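Local coordinates for protein N-acetylgalactosaminyltransferase 7 (Homo sapiens, PDB 6IWR) that belongs to a family of glycosyltransferases with a GT-A type domain followed by a ricin-type beta-trefoil lectin domain, at residues 179-188 with 208-219. Numbering follows the deposited sequence.
Sequences LAEIVLIDDF and LVKVFRNERREG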
loop_
_atom_site.group_PDB
_atom_site.type_symbol
_atom_site.label_atom_id
_atom_site.label_comp_id
_atom_site.label_asym_id
_atom_site.label_seq_id
_atom_site.Cartn_x
_atom_site.Cartn_y
_atom_site.Cartn_z
ATOM N N LEU A 179 -26.589 34.178 6.667
ATOM C CA LEU A 179 -26.813 32.803 6.242
ATOM C C LEU A 179 -28.193 32.712 5.614
ATOM O O LEU A 179 -29.200 32.598 6.314
ATOM C CB LEU A 179 -26.695 31.865 7.424
ATOM C CG LEU A 179 -26.037 30.529 7.111
ATOM C CD1 LEU A 179 -26.712 29.426 7.892
ATOM C CD2 LEU A 179 -26.019 30.218 5.637
ATOM N N ALA A 180 -28.249 32.733 4.286
ATOM C CA ALA A 180 -29.540 32.758 3.611
ATOM C C ALA A 180 -30.235 31.399 3.607
ATOM O O ALA A 180 -31.473 31.349 3.572
ATOM C CB ALA A 180 -29.360 33.254 2.178
ATOM N N GLU A 181 -29.471 30.302 3.626
ATOM C CA GLU A 181 -29.969 28.935 3.486
ATOM C C GLU A 181 -28.762 28.006 3.443
ATOM O O GLU A 181 -27.667 28.407 3.040
ATOM C CB GLU A 181 -30.814 28.755 2.209
ATOM C CG GLU A 181 -29.979 28.864 0.934
ATOM C CD GLU A 181 -30.765 28.701 -0.363
ATOM O OE1 GLU A 181 -31.898 28.155 -0.310
ATOM O OE2 GLU A 181 -30.236 29.122 -1.434
ATOM N N ILE A 182 -28.969 26.762 3.859
ATOM C CA ILE A 182 -27.979 25.710 3.708
ATOM C C ILE A 182 -28.614 24.663 2.808
ATOM O O ILE A 182 -29.589 24.008 3.197
ATOM C CB ILE A 182 -27.550 25.100 5.049
ATOM C CG1 ILE A 182 -26.879 26.166 5.943
ATOM C CG2 ILE A 182 -26.620 23.914 4.785
ATOM C CD1 ILE A 182 -26.555 25.695 7.382
ATOM N N VAL A 183 -28.080 24.519 1.603
ATOM C CA VAL A 183 -28.626 23.613 0.597
ATOM C C VAL A 183 -27.771 22.353 0.570
ATOM O O VAL A 183 -26.600 22.400 0.174
ATOM C CB VAL A 183 -28.659 24.284 -0.785
ATOM C CG1 VAL A 183 -28.943 23.245 -1.880
ATOM C CG2 VAL A 183 -29.677 25.397 -0.807
ATOM N N LEU A 184 -28.337 21.229 1.000
ATOM C CA LEU A 184 -27.649 19.951 0.871
ATOM C C LEU A 184 -28.059 19.340 -0.459
ATOM O O LEU A 184 -29.247 19.336 -0.800
ATOM C CB LEU A 184 -27.981 19.003 2.024
ATOM C CG LEU A 184 -27.971 19.532 3.463
ATOM C CD1 LEU A 184 -28.537 18.468 4.400
ATOM C CD2 LEU A 184 -26.583 20.009 3.951
ATOM N N ILE A 185 -27.078 18.877 -1.226
ATOM C CA ILE A 185 -27.314 18.229 -2.512
ATOM C C ILE A 185 -26.965 16.758 -2.360
ATOM O O ILE A 185 -25.787 16.386 -2.260
ATOM C CB ILE A 185 -26.501 18.858 -3.650
ATOM C CG1 ILE A 185 -26.830 20.332 -3.807
ATOM C CG2 ILE A 185 -26.797 18.116 -4.947
ATOM C CD1 ILE A 185 -28.158 20.579 -4.428
ATOM N N ASP A 186 -27.994 15.922 -2.365
ATOM C CA ASP A 186 -27.838 14.474 -2.299
ATOM C C ASP A 186 -27.516 13.957 -3.687
ATOM O O ASP A 186 -28.380 13.978 -4.569
ATOM C CB ASP A 186 -29.127 13.841 -1.796
ATOM C CG ASP A 186 -28.991 12.369 -1.578
ATOM O OD1 ASP A 186 -28.047 11.762 -2.138
ATOM O OD2 ASP A 186 -29.823 11.832 -0.820
ATOM N N ASP A 187 -26.291 13.488 -3.897
ATOM C CA ASP A 187 -25.936 12.935 -5.206
ATOM C C ASP A 187 -26.185 11.427 -5.247
ATOM O O ASP A 187 -25.274 10.616 -5.432
ATOM C CB ASP A 187 -24.492 13.249 -5.556
ATOM C CG ASP A 187 -24.222 13.101 -7.032
ATOM O OD1 ASP A 187 -25.169 13.335 -7.821
ATOM O OD2 ASP A 187 -23.080 12.736 -7.393
ATOM N N PHE A 188 -27.455 11.059 -5.051
ATOM C CA PHE A 188 -27.931 9.711 -5.353
ATOM C C PHE A 188 -27.434 8.683 -4.330
ATOM O O PHE A 188 -27.056 7.573 -4.696
ATOM C CB PHE A 188 -27.520 9.298 -6.771
ATOM C CG PHE A 188 -28.431 8.297 -7.387
ATOM C CD1 PHE A 188 -29.795 8.530 -7.427
ATOM C CD2 PHE A 188 -27.939 7.124 -7.929
ATOM C CE1 PHE A 188 -30.656 7.603 -7.991
ATOM C CE2 PHE A 188 -28.792 6.189 -8.503
ATOM C CZ PHE A 188 -30.148 6.430 -8.534
ATOM N N LEU A 208 -34.450 26.676 7.159
ATOM C CA LEU A 208 -33.150 27.248 6.831
ATOM C C LEU A 208 -32.309 26.262 6.030
ATOM O O LEU A 208 -31.576 26.660 5.114
ATOM C CB LEU A 208 -32.429 27.651 8.122
ATOM C CG LEU A 208 -31.453 28.839 8.086
ATOM C CD1 LEU A 208 -30.054 28.316 8.312
ATOM C CD2 LEU A 208 -31.547 29.654 6.794
ATOM N N VAL A 209 -32.396 24.972 6.376
ATOM C CA VAL A 209 -31.640 23.899 5.749
ATOM C C VAL A 209 -32.587 23.112 4.863
ATOM O O VAL A 209 -33.720 22.825 5.249
ATOM C CB VAL A 209 -31.000 22.984 6.807
ATOM C CG1 VAL A 209 -30.110 21.882 6.150
ATOM C CG2 VAL A 209 -30.252 23.818 7.845
ATOM N N LYS A 210 -32.136 22.780 3.672
ATOM C CA LYS A 210 -32.985 22.081 2.732
ATOM C C LYS A 210 -32.110 21.090 1.976
ATOM O O LYS A 210 -30.888 21.258 1.885
ATOM C CB LYS A 210 -33.714 23.079 1.792
ATOM C CG LYS A 210 -32.859 24.269 1.313
ATOM C CD LYS A 210 -33.657 25.398 0.646
ATOM C CE LYS A 210 -34.460 26.242 1.664
ATOM N NZ LYS A 210 -33.862 27.580 1.938
ATOM N N VAL A 211 -32.734 20.020 1.489
ATOM C CA VAL A 211 -32.036 18.986 0.743
ATOM C C VAL A 211 -32.732 18.837 -0.591
ATOM O O VAL A 211 -33.958 18.907 -0.664
ATOM C CB VAL A 211 -32.008 17.638 1.493
ATOM C CG1 VAL A 211 -33.422 17.114 1.713
ATOM C CG2 VAL A 211 -31.164 16.640 0.728
ATOM N N PHE A 212 -31.955 18.640 -1.641
ATOM C CA PHE A 212 -32.487 18.317 -2.953
ATOM C C PHE A 212 -31.799 17.052 -3.420
ATOM O O PHE A 212 -30.572 16.945 -3.332
ATOM C CB PHE A 212 -32.273 19.447 -3.966
ATOM C CG PHE A 212 -32.964 20.737 -3.596
ATOM C CD1 PHE A 212 -34.333 20.783 -3.418
ATOM C CD2 PHE A 212 -32.234 21.908 -3.439
ATOM C CE1 PHE A 212 -34.962 21.964 -3.081
ATOM C CE2 PHE A 212 -32.861 23.106 -3.098
ATOM C CZ PHE A 212 -34.233 23.133 -2.923
ATOM N N ARG A 213 -32.597 16.091 -3.881
ATOM C CA ARG A 213 -32.117 14.812 -4.384
ATOM C C ARG A 213 -31.862 14.871 -5.881
ATOM O O ARG A 213 -32.625 15.477 -6.638
ATOM C CB ARG A 213 -33.132 13.716 -4.106
ATOM C CG ARG A 213 -32.875 12.947 -2.871
ATOM C CD ARG A 213 -33.104 13.787 -1.638
ATOM N NE ARG A 213 -32.538 13.117 -0.464
ATOM C CZ ARG A 213 -33.068 13.191 0.745
ATOM N NH1 ARG A 213 -34.178 13.894 0.936
ATOM N NH2 ARG A 213 -32.513 12.549 1.749
ATOM N N ASN A 214 -30.792 14.205 -6.304
ATOM C CA ASN A 214 -30.474 14.008 -7.709
ATOM C C ASN A 214 -31.054 12.684 -8.174
ATOM O O ASN A 214 -31.029 11.700 -7.435
ATOM C CB ASN A 214 -28.961 14.024 -7.931
ATOM C CG ASN A 214 -28.384 15.406 -7.830
ATOM O OD1 ASN A 214 -29.108 16.391 -7.910
ATOM N ND2 ASN A 214 -27.072 15.492 -7.668
ATOM N N GLU A 215 -31.570 12.659 -9.408
ATOM C CA GLU A 215 -32.231 11.458 -9.907
ATOM C C GLU A 215 -31.219 10.396 -10.324
ATOM O O GLU A 215 -31.521 9.201 -10.296
ATOM C CB GLU A 215 -33.156 11.819 -11.066
ATOM C CG GLU A 215 -34.299 12.747 -10.678
ATOM C CD GLU A 215 -34.793 13.585 -11.849
ATOM O OE1 GLU A 215 -34.096 13.612 -12.895
ATOM O OE2 GLU A 215 -35.871 14.219 -11.722
ATOM N N ARG A 216 -30.018 10.811 -10.715
ATOM C CA ARG A 216 -28.930 9.902 -11.042
ATOM C C ARG A 216 -27.664 10.413 -10.379
ATOM O O ARG A 216 -27.560 11.589 -10.025
ATOM C CB ARG A 216 -28.711 9.763 -12.572
ATOM C CG ARG A 216 -28.926 11.035 -13.413
ATOM C CD ARG A 216 -27.631 11.560 -14.075
ATOM N NE ARG A 216 -27.287 10.911 -15.342
ATOM C CZ ARG A 216 -26.073 10.907 -15.912
ATOM N NH1 ARG A 216 -25.030 11.517 -15.344
ATOM N NH2 ARG A 216 -25.902 10.268 -17.066
ATOM N N ARG A 217 -26.701 9.528 -10.189
ATOM C CA ARG A 217 -25.433 9.979 -9.635
ATOM C C ARG A 217 -24.735 10.862 -10.657
ATOM O O ARG A 217 -24.125 10.365 -11.602
ATOM C CB ARG A 217 -24.548 8.805 -9.262
ATOM C CG ARG A 217 -23.184 9.248 -8.815
ATOM C CD ARG A 217 -22.977 8.914 -7.371
ATOM N NE ARG A 217 -21.859 9.652 -6.791
ATOM C CZ ARG A 217 -20.786 9.087 -6.246
ATOM N NH1 ARG A 217 -20.677 7.763 -6.202
ATOM N NH2 ARG A 217 -19.828 9.849 -5.736
ATOM N N GLU A 218 -24.813 12.183 -10.461
ATOM C CA GLU A 218 -24.203 13.155 -11.360
ATOM C C GLU A 218 -22.705 13.318 -11.138
ATOM O O GLU A 218 -22.034 13.964 -11.952
ATOM C CB GLU A 218 -24.885 14.518 -11.195
ATOM C CG GLU A 218 -26.373 14.543 -11.530
ATOM C CD GLU A 218 -26.647 14.341 -13.010
ATOM O OE1 GLU A 218 -25.723 14.522 -13.825
ATOM O OE2 GLU A 218 -27.795 14.010 -13.355
ATOM N N GLY A 219 -22.164 12.783 -10.050
ATOM C CA GLY A 219 -20.773 12.996 -9.725
ATOM C C GLY A 219 -20.542 14.351 -9.076
ATOM O O GLY A 219 -21.389 15.245 -9.074
#
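D187 reaches across to 214-219 with both carboxylate oxygens, its CG swung anti to the backbone N (chi1 -161°). OD1 accepts two hydrogen bonds: N214 ND2, at 2.9 Å, meets it on the anti side, well out of the carboxylate plane, while E218 N, also at 2.9 Å, comes from the syn side, which should hold the carboxylate's rotation. D187 OD2 takes two weak bonds, a bent one from G219 N and a long one from R217 NE (3.4 Å), the latter part of a salt bridge. F188 packs on the 214-217 loop, R216 CA making a CH-pi contact over one ring face, 4.0 Å from the centroid. At D186, the residue before D187, OD2 accepts an almost straight salt-bridge bond (169°) from R213 NE on its anti side; the carboxylate and guanidinium planes lie 51° apart. R213 NH1 pairs with D199, D186 OD1 with S189. Six backbone bonds define parallel pairing. I182, L184, V209 and V211 share one face; V183 CG1 approaches the F212 ring obliquely on the other. This edge of the GT-A sheet is a beta-alpha-beta unit through helix 197-201: strand 179-186 also pairs with 149-155, helix 160-173 covers I182 and L184, and helix 219-230 touches D187 and N214.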